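Local coordinates for SIS domain protein (Listeria monocytogenes str. 4b F2365, PDB 3FXA) that probably acts as a sugar-phosphate isomerase or sugar-phosphate-binding protein of the SIS domain family, assembled from four copies of its chain, at residues A[40-45]-A[175-180]; A[81-86]-A[109-114]; A[99-104]-A[154-159]. All coordinates share one frame; numbering follows the deposited sequence.

Contact 1 (A[40-45]-A[175-180]); sequences KIAECT and MTYMNY
A42, in the last turn of helix 31-43, and M178, just past helix 157-177, bring their CA atoms to 6.7 Å; the two helix ends meet, and no hydrogen bond joins the segments. The second end is closed by a Schellman motif: N179 has positive phi (57°), with Y180 N bonded to M175 O at 2.8 Å and N179 N to T176 O at 3.2 Å. A42 supplies most of the contact surface of 40-45. Its CB lies 3.4 Å from Y177 CE1, approaching the ring obliquely, and 4.0 Å from M178 CG. In the selenomethionine M178 the bend at chi3 (76°) turns the methyl toward the backbone of helix 31-43, CE 3.6 Å from A42 O. Y177 also reaches further along the first helix through a water, which lies at the ring edge, in plane, 2.8 Å from Y177 OH and donates to E43 OE2 at 3.0 Å, bridging the phenol and the carboxylate. R72 bonds to I41 O and touches M178, tying both ends to the same loop residue. M2 of the second subunit packs on Y177, while I41 and A42 touch L174 of helix 157-177 and I41 and C44 rest on I95 of strand 95-99.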
loop_
_atom_site.group_PDB
_atom_site.type_symbol
_atom_site.label_atom_id
_atom_site.label_comp_id
_atom_site.label_asym_id
_atom_site.label_seq_id
_atom_site.Cartn_x
_atom_site.Cartn_y
_atom_site.Cartn_z
ATOM N N LYS A 40 -8.021 25.244 9.100
ATOM C CA LYS A 40 -8.945 24.098 9.057
ATOM C C LYS A 40 -8.288 22.808 9.556
ATOM O O LYS A 40 -8.915 22.063 10.315
ATOM C CB LYS A 40 -9.495 23.889 7.649
ATOM C CG LYS A 40 -10.762 23.032 7.573
ATOM C CD LYS A 40 -11.994 23.833 7.994
ATOM C CE LYS A 40 -13.272 23.006 7.924
ATOM N NZ LYS A 40 -14.410 23.739 8.544
ATOM N N ILE A 41 -7.048 22.536 9.130
ATOM C CA ILE A 41 -6.320 21.314 9.538
ATOM C C ILE A 41 -5.928 21.376 11.016
ATOM O O ILE A 41 -6.054 20.382 11.724
ATOM C CB ILE A 41 -5.149 20.956 8.593
ATOM C CG1 ILE A 41 -5.701 20.605 7.206
ATOM C CG2 ILE A 41 -4.264 19.811 9.153
ATOM C CD1 ILE A 41 -4.584 20.410 6.143
ATOM N N ALA A 42 -5.520 22.548 11.495
ATOM C CA ALA A 42 -5.246 22.752 12.928
ATOM C C ALA A 42 -6.486 22.505 13.805
ATOM O O ALA A 42 -6.366 21.925 14.866
ATOM C CB ALA A 42 -4.731 24.159 13.182
ATOM N N GLU A 43 -7.656 22.899 13.308
ATOM C CA GLU A 43 -8.946 22.754 14.020
ATOM C C GLU A 43 -9.561 21.349 13.901
ATOM O O GLU A 43 -10.468 20.998 14.661
ATOM C CB GLU A 43 -9.951 23.809 13.499
ATOM C CG GLU A 43 -9.563 25.251 13.884
ATOM C CD GLU A 43 -10.343 26.356 13.161
ATOM O OE1 GLU A 43 -11.142 26.090 12.237
ATOM O OE2 GLU A 43 -10.123 27.529 13.521
ATOM N N CYS A 44 -9.065 20.539 12.974
ATOM C CA CYS A 44 -9.667 19.207 12.713
ATOM C C CYS A 44 -9.611 18.242 13.906
ATOM O O CYS A 44 -8.549 17.947 14.434
ATOM C CB CYS A 44 -9.010 18.585 11.490
ATOM S SG CYS A 44 -9.852 17.120 10.880
ATOM N N THR A 45 -10.781 17.754 14.334
ATOM C CA THR A 45 -10.896 16.761 15.417
ATOM C C THR A 45 -11.002 15.314 14.892
ATOM O O THR A 45 -11.011 14.362 15.694
ATOM C CB THR A 45 -12.126 17.045 16.322
ATOM O OG1 THR A 45 -13.342 16.900 15.575
ATOM C CG2 THR A 45 -12.031 18.448 16.894
HETATM N N MSE A 175 3.423 23.076 12.416
HETATM C CA MSE A 175 4.263 22.730 13.580
HETATM C C MSE A 175 4.376 23.920 14.531
HETATM O O MSE A 175 4.224 23.785 15.748
HETATM C CB MSE A 175 5.635 22.256 13.139
HETATM C CG MSE A 175 5.593 20.924 12.397
HETATM SE SE MSE A 175 7.275 20.453 11.535
HETATM C CE MSE A 175 8.349 20.144 13.082
ATOM N N THR A 176 4.578 25.090 13.935
ATOM C CA THR A 176 4.635 26.355 14.695
ATOM C C THR A 176 3.226 26.783 15.145
ATOM O O THR A 176 3.040 27.147 16.325
ATOM C CB THR A 176 5.354 27.471 13.895
ATOM O OG1 THR A 176 6.720 27.085 13.674
ATOM C CG2 THR A 176 5.329 28.792 14.682
ATOM N N TYR A 177 2.241 26.724 14.235
ATOM C CA TYR A 177 0.842 27.121 14.499
ATOM C C TYR A 177 0.254 26.369 15.685
ATOM O O TYR A 177 -0.441 26.956 16.498
ATOM C CB TYR A 177 -0.053 26.867 13.260
ATOM C CG TYR A 177 -1.450 27.444 13.332
ATOM C CD1 TYR A 177 -2.475 26.773 14.009
ATOM C CD2 TYR A 177 -1.770 28.644 12.692
ATOM C CE1 TYR A 177 -3.770 27.302 14.070
ATOM C CE2 TYR A 177 -3.061 29.180 12.752
ATOM C CZ TYR A 177 -4.054 28.508 13.446
ATOM O OH TYR A 177 -5.303 29.066 13.491
HETATM N N MSE A 178 0.529 25.072 15.751
HETATM C CA MSE A 178 -0.021 24.190 16.803
HETATM C C MSE A 178 0.910 23.949 17.994
HETATM O O MSE A 178 0.549 23.158 18.888
HETATM C CB MSE A 178 -0.376 22.840 16.179
HETATM C CG MSE A 178 -1.315 22.943 14.985
HETATM SE SE MSE A 178 -1.820 21.175 14.418
HETATM C CE MSE A 178 -3.119 20.728 15.819
ATOM N N ASN A 179 2.088 24.590 18.015
ATOM C CA ASN A 179 3.082 24.434 19.096
ATOM C C ASN A 179 3.485 22.959 19.255
ATOM O O ASN A 179 3.509 22.419 20.360
ATOM C CB ASN A 179 2.552 25.042 20.416
ATOM C CG ASN A 179 2.183 26.512 20.283
ATOM O OD1 ASN A 179 1.055 26.910 20.582
ATOM N ND2 ASN A 179 3.130 27.321 19.833
ATOM N N TYR A 180 3.754 22.312 18.114
ATOM C CA TYR A 180 4.163 20.913 18.058
ATOM C C TYR A 180 5.538 20.792 18.722
ATOM O O TYR A 180 6.386 21.678 18.526
ATOM C CB TYR A 180 4.172 20.423 16.590
ATOM C CG TYR A 180 4.539 18.971 16.411
ATOM C CD1 TYR A 180 3.709 17.968 16.909
ATOM C CD2 TYR A 180 5.670 18.588 15.690
ATOM C CE1 TYR A 180 4.025 16.622 16.743
ATOM C CE2 TYR A 180 5.997 17.230 15.505
ATOM C CZ TYR A 180 5.156 16.256 16.049
ATOM O OH TYR A 180 5.412 14.905 15.904
HETATM O O HOH W 1 -7.330 27.576 14.707
#

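Contact 2 (A[81-86]-A[109-114]); sequences DAVHGT and LNLIPA
A82 and V83 of helix 79-86 pack against N110 and L111 of the type I turn 109-112, beside helix 112-118, joining two helical elements of the SIS domain's alpha/beta fold. The backbones are closest between V83 and L111, whose CA atoms are 7.2 Å apart, and the segments share no hydrogen bond. Apolar branches carry the contact. L111 CD2 sits at its middle, 3.5 Å from A82 CB and 3.9 Å from V83 CG1. With chi1 at -47°, L111 has CG anti to its carbonyl carbon; its CB does not head straight for the helix, but chi2 (180°) sets CD1 anti to CA, and CD2 is the branch that turns off toward A82 and V83. The side chains of V83 and L111 cross at about a right angle. V83 CG1 also touches N110 CB at 4.0 Å, so the asparagine contributes its aliphatic carbon while its amide does not touch residues 81-86.

The fold is a parallel sheet with helices packed around it. L111 and I112 both rest on L98 of strand 95-99, placing the turn over the sheet, and A82 touches L77, which follows strand 74-76. Each segment bends its backbone locally. In the turn, I112 N is bonded to L109 O at 3.1 Å. In the helix, D81 O accepts H84 N at 2.9 Å and T86 N at 3.3 Å; the longer closes a wider pi-type turn. G85 takes phi 119° at the kink, a backbone conformation that suits glycine. Beyond the chain, V83 makes backbone hydrogen bonds to the third subunit, and D81 OD1 accepts from G54 N of the fourth subunit.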
loop_
_atom_site.group_PDB
_atom_site.type_symbol
_atom_site.label_atom_id
_atom_site.label_comp_id
_atom_site.label_asym_id
_atom_site.label_seq_id
_atom_site.Cartn_x
_atom_site.Cartn_y
_atom_site.Cartn_z
ATOM N N ASP A 81 -10.437 1.025 -4.328
ATOM C CA ASP A 81 -11.011 0.384 -3.118
ATOM C C ASP A 81 -12.156 1.232 -2.559
ATOM O O ASP A 81 -13.118 0.674 -2.044
ATOM C CB ASP A 81 -9.963 0.147 -2.028
ATOM C CG ASP A 81 -8.859 -0.777 -2.488
ATOM O OD1 ASP A 81 -9.169 -1.692 -3.279
ATOM O OD2 ASP A 81 -7.687 -0.561 -2.097
ATOM N N ALA A 82 -12.012 2.571 -2.607
ATOM C CA ALA A 82 -13.011 3.559 -2.121
ATOM C C ALA A 82 -14.477 3.303 -2.505
ATOM O O ALA A 82 -15.350 3.230 -1.636
ATOM C CB ALA A 82 -12.590 4.967 -2.568
ATOM N N VAL A 83 -14.720 3.142 -3.804
ATOM C CA VAL A 83 -16.068 2.853 -4.345
ATOM C C VAL A 83 -16.540 1.383 -4.127
ATOM O O VAL A 83 -17.647 1.015 -4.565
ATOM C CB VAL A 83 -16.163 3.238 -5.839
ATOM C CG1 VAL A 83 -15.946 4.745 -5.987
ATOM C CG2 VAL A 83 -15.214 2.422 -6.725
ATOM N N HIS A 84 -15.695 0.578 -3.472
ATOM C CA HIS A 84 -15.949 -0.817 -3.118
ATOM C C HIS A 84 -15.884 -1.068 -1.601
ATOM O O HIS A 84 -15.574 -2.193 -1.145
ATOM C CB HIS A 84 -14.952 -1.680 -3.884
ATOM C CG HIS A 84 -15.214 -1.702 -5.347
ATOM N ND1 HIS A 84 -14.467 -0.989 -6.260
ATOM C CD2 HIS A 84 -16.186 -2.327 -6.051
ATOM C CE1 HIS A 84 -14.960 -1.196 -7.468
ATOM N NE2 HIS A 84 -15.998 -2.004 -7.371
ATOM N N GLY A 85 -16.209 -0.029 -0.823
ATOM C CA GLY A 85 -16.332 -0.093 0.630
ATOM C C GLY A 85 -15.435 0.763 1.500
ATOM O O GLY A 85 -15.823 1.081 2.624
ATOM N N THR A 86 -14.248 1.143 1.006
ATOM C CA THR A 86 -13.297 1.881 1.840
ATOM C C THR A 86 -13.699 3.337 2.053
ATOM O O THR A 86 -13.140 3.984 2.937
ATOM C CB THR A 86 -11.822 1.651 1.464
ATOM O OG1 THR A 86 -11.504 2.245 0.198
ATOM C CG2 THR A 86 -11.519 0.144 1.447
ATOM N N LEU A 109 -13.918 11.868 -8.887
ATOM C CA LEU A 109 -15.244 12.500 -8.966
ATOM C C LEU A 109 -16.304 11.589 -8.357
ATOM O O LEU A 109 -17.229 12.072 -7.720
ATOM C CB LEU A 109 -15.630 12.870 -10.398
ATOM C CG LEU A 109 -14.763 13.851 -11.185
ATOM C CD1 LEU A 109 -15.455 14.242 -12.486
ATOM C CD2 LEU A 109 -14.393 15.111 -10.369
ATOM N N ASN A 110 -16.138 10.273 -8.554
ATOM C CA ASN A 110 -16.990 9.228 -7.940
ATOM C C ASN A 110 -17.023 9.209 -6.396
ATOM O O ASN A 110 -17.922 8.597 -5.828
ATOM C CB ASN A 110 -16.588 7.826 -8.444
ATOM C CG ASN A 110 -16.905 7.596 -9.923
ATOM O OD1 ASN A 110 -17.744 8.264 -10.521
ATOM N ND2 ASN A 110 -16.234 6.617 -10.506
ATOM N N LEU A 111 -16.050 9.872 -5.747
ATOM C CA LEU A 111 -15.923 10.005 -4.297
ATOM C C LEU A 111 -16.656 11.219 -3.731
ATOM O O LEU A 111 -16.903 11.273 -2.525
ATOM C CB LEU A 111 -14.424 10.124 -3.898
ATOM C CG LEU A 111 -13.468 9.113 -4.550
ATOM C CD1 LEU A 111 -11.992 9.304 -4.111
ATOM C CD2 LEU A 111 -13.942 7.670 -4.344
ATOM N N ILE A 112 -17.020 12.185 -4.580
ATOM C CA ILE A 112 -17.619 13.444 -4.107
ATOM C C ILE A 112 -19.023 13.247 -3.541
ATOM O O ILE A 112 -19.305 13.770 -2.461
ATOM C CB ILE A 112 -17.554 14.572 -5.171
ATOM C CG1 ILE A 112 -16.075 14.902 -5.474
ATOM C CG2 ILE A 112 -18.239 15.828 -4.666
ATOM C CD1 ILE A 112 -15.860 15.847 -6.646
ATOM N N PRO A 113 -19.879 12.468 -4.229
ATOM C CA PRO A 113 -21.218 12.272 -3.626
ATOM C C PRO A 113 -21.201 11.735 -2.180
ATOM O O PRO A 113 -21.979 12.234 -1.348
ATOM C CB PRO A 113 -21.894 11.306 -4.593
ATOM C CG PRO A 113 -21.256 11.541 -5.870
ATOM C CD PRO A 113 -19.812 11.829 -5.558
ATOM N N ALA A 114 -20.325 10.763 -1.876
ATOM C CA ALA A 114 -20.189 10.247 -0.503
ATOM C C ALA A 114 -19.683 11.319 0.465
ATOM O O ALA A 114 -20.157 11.422 1.610
ATOM C CB ALA A 114 -19.289 9.018 -0.448
#

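Contact 3 (A[99-104]-A[154-159]); sequences ISKGGN and MLATAS
Van der Waals contact is what joins K101 to S159 and A156, since no hydrogen bond runs between the two segments. The CA atoms of K101 and S159 are 7.5 Å apart, and the aliphatic chain of the lysine passes alongside the serine. S159 OG is 3.4 Å from K101 CD and 3.7 Å from K101 CG, while S159 CB is 3.9 Å from K101 CE. A156 adds a looser touch, its CB 4.5 Å from K101 CD.

The first three torsions of K101 are all anti (chi1 -174°), which keeps the chain straight as it passes the serine; the bend comes at chi4 (-59°), near the amine. NZ finds its charged partner outside the two segments, in a salt bridge to E127.

Residues 99-104 run off the C-terminal end of strand 95-99 in the parallel sheet. In SIS domains the loop at this position commonly helps hold the phosphate of a sugar phosphate, and a similar role is plausible here. Hydrogen bonds within and around the loop shape it: G103 N makes a weak bond to S100 OG at 2.8 Å, S100 OG also pairs with T105 OG1, and K101 O accepts from T126 OG1.

In segment 154-159, polar bonds hold the start of helix 157-177. A156 occupies the N-cap position with positive phi (60°), and the two carboxylate oxygens of E148 accept separately from A158 N and S159 N. That negative charge at the helix start probably interacts favourably with the helix dipole.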
loop_
_atom_site.group_PDB
_atom_site.type_symbol
_atom_site.label_atom_id
_atom_site.label_comp_id
_atom_site.label_asym_id
_atom_site.label_seq_id
_atom_site.Cartn_x
_atom_site.Cartn_y
_atom_site.Cartn_z
ATOM N N ILE A 99 -6.556 15.097 -4.971
ATOM C CA ILE A 99 -5.412 15.624 -5.756
ATOM C C ILE A 99 -5.561 15.152 -7.196
ATOM O O ILE A 99 -5.497 13.947 -7.487
ATOM C CB ILE A 99 -4.031 15.185 -5.232
ATOM C CG1 ILE A 99 -3.868 15.541 -3.755
ATOM C CG2 ILE A 99 -2.893 15.846 -6.083
ATOM C CD1 ILE A 99 -2.596 15.041 -3.113
ATOM N N SER A 100 -5.861 16.097 -8.074
ATOM C CA SER A 100 -6.038 15.828 -9.495
ATOM C C SER A 100 -5.608 17.038 -10.295
ATOM O O SER A 100 -6.265 18.071 -10.202
ATOM C CB SER A 100 -7.509 15.509 -9.773
ATOM O OG SER A 100 -7.765 15.605 -11.154
ATOM N N LYS A 101 -4.552 16.905 -11.105
ATOM C CA LYS A 101 -4.031 18.040 -11.895
ATOM C C LYS A 101 -5.119 18.679 -12.735
ATOM O O LYS A 101 -5.393 19.849 -12.557
ATOM C CB LYS A 101 -2.842 17.630 -12.775
ATOM C CG LYS A 101 -2.133 18.759 -13.521
ATOM C CD LYS A 101 -0.949 18.145 -14.265
ATOM C CE LYS A 101 -0.158 19.109 -15.121
ATOM N NZ LYS A 101 -0.955 19.767 -16.172
ATOM N N GLY A 102 -5.750 17.913 -13.628
ATOM C CA GLY A 102 -6.845 18.425 -14.449
ATOM C C GLY A 102 -8.160 18.645 -13.700
ATOM O O GLY A 102 -9.032 19.338 -14.221
ATOM N N GLY A 103 -8.314 18.035 -12.515
ATOM C CA GLY A 103 -9.487 18.201 -11.641
ATOM C C GLY A 103 -10.769 17.474 -12.019
ATOM O O GLY A 103 -11.812 17.683 -11.385
ATOM N N ASN A 104 -10.714 16.654 -13.063
ATOM C CA ASN A 104 -11.878 15.897 -13.534
ATOM C C ASN A 104 -11.634 14.382 -13.576
ATOM O O ASN A 104 -12.409 13.670 -14.225
ATOM C CB ASN A 104 -12.286 16.437 -14.917
ATOM C CG ASN A 104 -12.890 17.849 -14.860
ATOM O OD1 ASN A 104 -13.719 18.173 -13.999
ATOM N ND2 ASN A 104 -12.531 18.667 -15.831
HETATM N N MSE A 154 4.123 15.318 -20.298
HETATM C CA MSE A 154 3.154 14.319 -19.779
HETATM C C MSE A 154 3.429 13.624 -18.429
HETATM O O MSE A 154 2.464 13.288 -17.738
HETATM C CB MSE A 154 2.932 13.248 -20.867
HETATM C CG MSE A 154 1.647 13.432 -21.667
HETATM SE SE MSE A 154 1.642 12.674 -23.447
HETATM C CE MSE A 154 2.999 11.290 -23.311
ATOM N N LEU A 155 4.693 13.381 -18.067
ATOM C CA LEU A 155 5.038 12.732 -16.770
ATOM C C LEU A 155 4.539 13.447 -15.498
ATOM O O LEU A 155 4.394 12.801 -14.455
ATOM C CB LEU A 155 6.558 12.484 -16.620
ATOM C CG LEU A 155 7.200 11.203 -17.126
ATOM C CD1 LEU A 155 8.695 11.244 -16.808
ATOM C CD2 LEU A 155 6.573 9.978 -16.483
ATOM N N ALA A 156 4.317 14.759 -15.589
ATOM C CA ALA A 156 3.842 15.584 -14.477
ATOM C C ALA A 156 4.784 15.591 -13.245
ATOM O O ALA A 156 4.320 15.613 -12.117
ATOM C CB ALA A 156 2.385 15.186 -14.094
ATOM N N THR A 157 6.102 15.593 -13.473
ATOM C CA THR A 157 7.119 15.572 -12.403
ATOM C C THR A 157 7.112 16.921 -11.647
ATOM O O THR A 157 6.975 16.959 -10.422
ATOM C CB THR A 157 8.542 15.274 -12.962
ATOM O OG1 THR A 157 8.830 16.164 -14.040
ATOM C CG2 THR A 157 8.671 13.824 -13.473
ATOM N N ALA A 158 7.234 18.018 -12.378
ATOM C CA ALA A 158 7.146 19.348 -11.762
ATOM C C ALA A 158 5.794 19.571 -11.053
ATOM O O ALA A 158 5.762 20.089 -9.918
ATOM C CB ALA A 158 7.382 20.443 -12.791
ATOM N N SER A 159 4.693 19.147 -11.693
ATOM C CA SER A 159 3.338 19.297 -11.099
ATOM C C SER A 159 3.236 18.571 -9.759
ATOM O O SER A 159 2.691 19.112 -8.781
ATOM C CB SER A 159 2.248 18.803 -12.070
ATOM O OG SER A 159 0.954 18.853 -11.500
#

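From the N terminus, the chain first lays down 40-45, whose partner comes only at 175-180, so contact 1 makes the widest closure and encloses both others. Contact 2 opens at 81-86 and closes at 109-114, but contact 3 has already begun at 99-104 and closes later, at 154-159; these two therefore cross. They also meet in space, with L109 CD1 3.6 Å from N104 O. Contacts 1 and 3 both use helix 157-177, lie on opposite sides of the chain's centre and reach the second subunit. Together the three link helix 31-43, helix 79-86 and the loop after strand 95-99 to later helical elements of the chain.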